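Local coordinates for vaginolysin (PDB 5IMY), which probably binds cholesterol in host membranes and lyses cells by forming pores, as other toxins of the cholesterol-dependent cytolysin family do, at residues S55-N59 with G60-V64; P465-R468 with Q469-I472; D231-A234 with P235-P239. All blocks are in the same frame, centred on the assembly; numbering follows the deposited sequence.

Contact 1. Residues S55-N59 with G60-V64; sequences SFNKN and GEFVV
Phe56 sets its CG between its own backbone N and carbonyl carbon (chi1 46°), which folds the ring back over Val63, while Val63, with CG1 anti to its backbone N (-176°), turns both methyls to the ring that its CB already faces. CB sits over one face, 3.9 Å from the centroid of the Phe56 ring, a CH-pi contact. Around it, Val63 CG1 comes closest to Phe56 CZ, at 3.4 Å, and both methyls of Val63 lie 3.7 Å from Phe56 CE1. Beneath the side chains the same two residues are a hydrogen-bonded antiparallel pair. Phe56 N donates to Val63 O at 3.1 Å, somewhat bent at 157°, and Val63 N returns the bond to Phe56 O.

On the other face of the sheet, Phe62 lies between Asn57 and Ser55. Asn57 OD1 comes in at the edge of the Phe62 ring, in its plane, and stops 3.0 Å from Phe62 CD1; a carbonyl oxygen facing the slightly positive hydrogen rim of a phenyl ring is a plausible electrostatic match. Farther along the ring, Ser55 CB packs obliquely on Phe62 CE1 at 3.7 Å. The hydroxyl of Ser55 is engaged elsewhere, with the backbone N of Phe51 of the second subunit, and Phe62 also meets the ring of Tyr377 on strand 363-389. Beyond the pairs the chain turns through Lys58 to Glu61, where Lys58 CB and CG pass loosely by Glu61 OE1; Asn59 there is poorly ordered. Strands 51-57 and 62-76 thus make a beta hairpin, laid by its second strand against the long strand 363-389 in the elongated sheet typical of this cytolysin family.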
# COMPACT_ATOMS: atom_id res chain seq x y z
N SER A 55 12.99 3.39 -6.74
CA SER A 55 13.32 4.33 -5.68
C SER A 55 14.74 4.86 -5.88
O SER A 55 15.56 4.27 -6.58
CB SER A 55 13.20 3.68 -4.30
OG SER A 55 14.05 2.55 -4.20
N PHE A 56 15.00 6.01 -5.25
CA PHE A 56 16.33 6.59 -5.18
C PHE A 56 16.41 7.40 -3.89
O PHE A 56 15.43 7.55 -3.16
CB PHE A 56 16.65 7.43 -6.42
CG PHE A 56 15.54 8.36 -6.82
CD1 PHE A 56 15.49 9.65 -6.34
CD2 PHE A 56 14.54 7.93 -7.69
CE1 PHE A 56 14.47 10.51 -6.72
CE2 PHE A 56 13.52 8.78 -8.06
CZ PHE A 56 13.49 10.07 -7.58
N ASN A 57 17.61 7.94 -3.61
CA ASN A 57 17.91 8.54 -2.30
C ASN A 57 18.62 9.88 -2.48
O ASN A 57 19.81 10.01 -2.19
CB ASN A 57 18.77 7.59 -1.46
CG ASN A 57 17.95 6.69 -0.56
OD1 ASN A 57 17.01 7.15 0.10
ND2 ASN A 57 18.30 5.41 -0.52
N LYS A 58 17.89 10.90 -2.95
CA LYS A 58 18.45 12.24 -3.00
C LYS A 58 18.88 12.66 -1.60
O LYS A 58 18.05 12.78 -0.69
CB LYS A 58 17.42 13.23 -3.57
CG LYS A 58 17.84 14.71 -3.58
CD LYS A 58 19.34 14.91 -3.87
CE LYS A 58 19.71 16.39 -3.96
NZ LYS A 58 21.19 16.59 -4.07
N ASN A 59 20.19 12.91 -1.44
CA ASN A 59 20.84 13.12 -0.15
C ASN A 59 20.08 12.39 0.96
O ASN A 59 20.35 11.21 1.22
CB ASN A 59 21.02 14.62 0.17
CG ASN A 59 19.75 15.45 -0.05
OD1 ASN A 59 18.93 15.15 -0.90
ND2 ASN A 59 19.62 16.51 0.73
N GLY A 60 19.14 13.06 1.62
CA GLY A 60 18.23 12.37 2.52
C GLY A 60 17.07 11.81 1.73
O GLY A 60 17.22 10.80 1.03
N GLU A 61 15.91 12.47 1.84
CA GLU A 61 14.74 12.24 0.99
C GLU A 61 14.75 10.90 0.27
O GLU A 61 15.45 10.73 -0.73
CB GLU A 61 14.63 13.37 -0.04
CG GLU A 61 13.20 13.80 -0.32
CD GLU A 61 13.11 14.78 -1.48
OE1 GLU A 61 14.07 14.86 -2.27
OE2 GLU A 61 12.07 15.46 -1.60
N PHE A 62 13.97 9.94 0.77
CA PHE A 62 13.81 8.64 0.11
C PHE A 62 12.58 8.72 -0.79
O PHE A 62 11.45 8.76 -0.30
CB PHE A 62 13.67 7.52 1.14
CG PHE A 62 13.48 6.16 0.54
CD1 PHE A 62 14.47 5.60 -0.25
CD2 PHE A 62 12.32 5.44 0.76
CE1 PHE A 62 14.30 4.35 -0.81
CE2 PHE A 62 12.15 4.19 0.21
CZ PHE A 62 13.14 3.64 -0.58
N VAL A 63 12.81 8.72 -2.10
CA VAL A 63 11.75 8.95 -3.09
C VAL A 63 11.34 7.61 -3.69
O VAL A 63 12.19 6.83 -4.14
CB VAL A 63 12.23 9.92 -4.18
CG1 VAL A 63 11.09 10.23 -5.15
CG2 VAL A 63 12.77 11.20 -3.56
N VAL A 64 10.03 7.35 -3.72
CA VAL A 64 9.46 6.21 -4.41
C VAL A 64 8.61 6.73 -5.56
O VAL A 64 7.82 7.66 -5.38
CB VAL A 64 8.61 5.34 -3.46
CG1 VAL A 64 7.77 4.32 -4.25
CG2 VAL A 64 9.49 4.61 -2.46

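Contact 2. Residues P465-R468 with Q469-I472; sequences PLVR and QRTI
Val467 lays its CG2 methyl over one face of the Arg470 guanidinium, and the same methyl also reaches back to Arg470 CB at 4.0 Å. The loop 465-468 is an arch of the C-terminal beta sandwich: it carries the chain from strand 460-464 in the four-stranded sheet across to strand 469-475, which runs beside strand 363-389 in the other sheet. Arg470 leaves its backbone with CG anti to N (165°), then bends at chi2 and chi3, and this curl brings the guanidinium back beneath the arch. There the edge of the group meets Pro465, with Arg470 NH2 donating to Pro465 O; at 2.5 Å and 119° this bond is weak, and its shortness makes its geometry doubtful. NH1 of the same arginine has a long, weak ion pair with Glu485 on strand 480-485.

Gln469 turns away from the arch, and its OE1 is hydrogen-bonded to the hydroxyl of Thr383. Arg468 packs on Tyr381 of strand 363-389. The tightest approach of the valine is to the backbone, where Val467 CG2 lies 3.0 Å from Gln469 O.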
# COMPACT_ATOMS: atom_id res chain seq x y z
N PRO A 465 6.13 14.83 17.13
CA PRO A 465 6.40 14.80 15.68
C PRO A 465 7.84 14.44 15.37
O PRO A 465 8.73 14.52 16.22
CB PRO A 465 6.07 16.23 15.24
CG PRO A 465 6.25 17.06 16.47
CD PRO A 465 5.81 16.18 17.60
N LEU A 466 8.07 14.05 14.12
CA LEU A 466 9.40 13.76 13.62
C LEU A 466 9.93 15.00 12.91
O LEU A 466 9.42 15.38 11.85
CB LEU A 466 9.39 12.56 12.67
CG LEU A 466 10.67 11.72 12.76
CD1 LEU A 466 10.31 10.35 13.25
CD2 LEU A 466 11.42 11.65 11.44
N VAL A 467 10.94 15.62 13.50
CA VAL A 467 11.56 16.79 12.93
C VAL A 467 12.89 16.39 12.29
O VAL A 467 13.33 15.24 12.39
CB VAL A 467 11.77 17.91 13.98
CG1 VAL A 467 10.43 18.43 14.47
CG2 VAL A 467 12.61 17.40 15.15
N ARG A 468 13.53 17.34 11.62
CA ARG A 468 14.85 17.08 11.05
C ARG A 468 15.88 16.83 12.13
O ARG A 468 16.79 16.02 11.94
CB ARG A 468 15.25 18.26 10.15
CG ARG A 468 16.66 18.82 10.34
CD ARG A 468 17.74 17.90 9.77
NE ARG A 468 18.63 18.63 8.87
CZ ARG A 468 19.83 18.20 8.49
NH1 ARG A 468 20.31 17.05 8.94
NH2 ARG A 468 20.56 18.94 7.66
N GLN A 469 15.76 17.51 13.27
CA GLN A 469 16.73 17.38 14.35
C GLN A 469 16.03 17.58 15.68
O GLN A 469 15.31 18.57 15.87
CB GLN A 469 17.87 18.39 14.20
CG GLN A 469 18.88 18.39 15.34
CD GLN A 469 19.84 17.22 15.28
OE1 GLN A 469 19.71 16.25 16.03
NE2 GLN A 469 20.82 17.31 14.39
N ARG A 470 16.25 16.65 16.60
CA ARG A 470 15.78 16.74 17.98
C ARG A 470 16.93 16.38 18.89
O ARG A 470 17.55 15.32 18.72
CB ARG A 470 14.58 15.82 18.21
CG ARG A 470 14.21 15.57 19.68
CD ARG A 470 12.84 16.12 20.04
NE ARG A 470 11.82 15.74 19.06
CZ ARG A 470 10.63 16.31 18.97
NH1 ARG A 470 10.29 17.30 19.80
NH2 ARG A 470 9.77 15.90 18.05
N THR A 471 17.23 17.25 19.85
CA THR A 471 18.28 17.00 20.83
C THR A 471 17.75 17.27 22.22
O THR A 471 17.16 18.33 22.47
CB THR A 471 19.53 17.85 20.55
OG1 THR A 471 20.38 17.86 21.70
CG2 THR A 471 19.16 19.27 20.19
N ILE A 472 17.95 16.31 23.12
CA ILE A 472 17.43 16.36 24.48
C ILE A 472 18.62 16.31 25.42
O ILE A 472 19.28 15.27 25.55
CB ILE A 472 16.45 15.21 24.77
CG1 ILE A 472 15.40 15.12 23.66
CG2 ILE A 472 15.79 15.40 26.13
CD1 ILE A 472 14.47 13.93 23.78

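Contact 3. Residues D231-A234 with P235-P239; sequences DFFA and PCTTP
The chain runs extended through Phe233 and Ala234, then bends at Pro235 (phi -64°, psi -50°) and again at Cys236, so that Thr237 comes back over the two residues it has just left, with its CA 5.6 Å from Ala234 CA: an irregular beta turn, since the angles at Cys236 fit neither type I nor type II. The Thr237 side chain fills the inside of this bend. Its CG2 methyl makes most of the contacts: it packs on Phe233 CB at 3.4 Å, on Ala234 CB at 3.8 Å, and comes to 2.9 Å from Ala234 O, tighter than a methyl normally packs. The hydroxyl reaches for the same carbonyl, and Thr237 OG1 gives Ala234 O a weak hydrogen bond of 3.3 Å. With chi1 at 31°, about halfway from staggered to eclipsed, both branches of Thr237 face the Ala234 carbonyl, which looks strained.

The bend belongs to the loop that joins strand 208-223 of the large antiparallel sheet to helix 240-243, and it is pinned by a disulfide. Cys236 points away from the bend, and its SG is joined to Cys18 near the N-terminus. Helix 22-30, which follows that cysteine, packs against the loop on the side of Phe233 and Thr237: its Leu25 meets both, while Leu29 adds to the cover of the phenyl ring. The ring itself leads away from the bend, and Phe232 CB lies over one of its faces, towards the rim.

Pro235 leans its CD on Ala234 CB at 3.3 Å, as a trans peptide before proline brings about. A weak backbone bond of 3.4 Å from Thr237 N to Pro235 O closes a turn centred on Cys236, resembling an inverse gamma turn.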
# COMPACT_ATOMS: atom_id res chain seq x y z
N ASP A 231 -37.60 21.82 -41.86
CA ASP A 231 -37.17 23.20 -41.65
C ASP A 231 -35.99 23.16 -40.69
O ASP A 231 -35.75 22.15 -40.02
CB ASP A 231 -38.31 24.07 -41.11
CG ASP A 231 -38.14 24.44 -39.65
OD1 ASP A 231 -37.21 25.22 -39.33
OD2 ASP A 231 -38.93 23.95 -38.82
N PHE A 232 -35.29 24.28 -40.56
CA PHE A 232 -33.83 24.30 -40.59
C PHE A 232 -33.49 24.45 -42.06
O PHE A 232 -32.63 25.26 -42.43
CB PHE A 232 -33.14 23.05 -40.03
CG PHE A 232 -32.82 23.10 -38.56
CD1 PHE A 232 -31.95 24.04 -38.05
CD2 PHE A 232 -33.35 22.15 -37.70
CE1 PHE A 232 -31.64 24.07 -36.70
CE2 PHE A 232 -33.04 22.17 -36.35
CZ PHE A 232 -32.18 23.13 -35.85
N PHE A 233 -34.19 23.68 -42.88
CA PHE A 233 -34.00 23.62 -44.32
C PHE A 233 -35.12 24.36 -45.05
O PHE A 233 -36.12 24.78 -44.46
CB PHE A 233 -33.97 22.16 -44.78
CG PHE A 233 -33.17 21.25 -43.89
CD1 PHE A 233 -31.81 21.10 -44.09
CD2 PHE A 233 -33.78 20.53 -42.87
CE1 PHE A 233 -31.07 20.26 -43.29
CE2 PHE A 233 -33.04 19.69 -42.07
CZ PHE A 233 -31.69 19.55 -42.28
N ALA A 234 -34.95 24.47 -46.37
CA ALA A 234 -35.90 25.17 -47.23
C ALA A 234 -37.25 24.45 -47.27
O ALA A 234 -37.37 23.34 -46.72
CB ALA A 234 -35.33 25.29 -48.65
N PRO A 235 -38.28 25.04 -47.88
CA PRO A 235 -39.60 24.40 -47.92
C PRO A 235 -39.69 23.07 -48.68
O PRO A 235 -40.25 22.11 -48.13
CB PRO A 235 -40.47 25.47 -48.57
CG PRO A 235 -39.86 26.75 -48.10
CD PRO A 235 -38.37 26.49 -48.14
N CYS A 236 -39.20 22.99 -49.92
CA CYS A 236 -39.39 21.79 -50.75
C CYS A 236 -38.08 21.00 -50.82
O CYS A 236 -37.44 20.86 -51.86
CB CYS A 236 -39.89 22.18 -52.14
SG CYS A 236 -41.42 23.18 -52.13
N THR A 237 -37.71 20.45 -49.66
CA THR A 237 -36.34 20.00 -49.43
C THR A 237 -36.07 18.54 -49.77
O THR A 237 -34.91 18.19 -50.01
CB THR A 237 -35.95 20.21 -47.97
OG1 THR A 237 -37.10 20.08 -47.12
CG2 THR A 237 -35.32 21.56 -47.81
N THR A 238 -37.10 17.68 -49.79
CA THR A 238 -37.00 16.24 -50.03
C THR A 238 -35.92 15.58 -49.18
O THR A 238 -34.77 16.03 -49.17
CB THR A 238 -36.78 15.93 -51.52
OG1 THR A 238 -36.64 14.52 -51.69
CG2 THR A 238 -35.53 16.61 -52.11
N PRO A 239 -36.23 14.49 -48.48
CA PRO A 239 -35.21 13.86 -47.62
C PRO A 239 -34.05 13.27 -48.41
O PRO A 239 -32.95 13.16 -47.85
CB PRO A 239 -36.00 12.77 -46.88
CG PRO A 239 -37.14 12.46 -47.77
CD PRO A 239 -37.51 13.75 -48.44

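Contact 1 is partly buried; contacts 2 and 3 are surface contacts. Contacts 1 and 2 reach the same mixed sheet, their centres 20 Å apart, and both lean on strand 363-389, though their nearest atoms, about 7 Å apart, do not touch. Contact 3 lies on the other side of the chain's centre, about 70 Å and 81 Å from the centres of contacts 1 and 2. The chemistry follows the place: paired backbone bonds and aromatic packing in the hairpin, which also meets a second subunit; a curled arginine under the arch; and a covalent cross-link with small apolar contacts in the irregular loop.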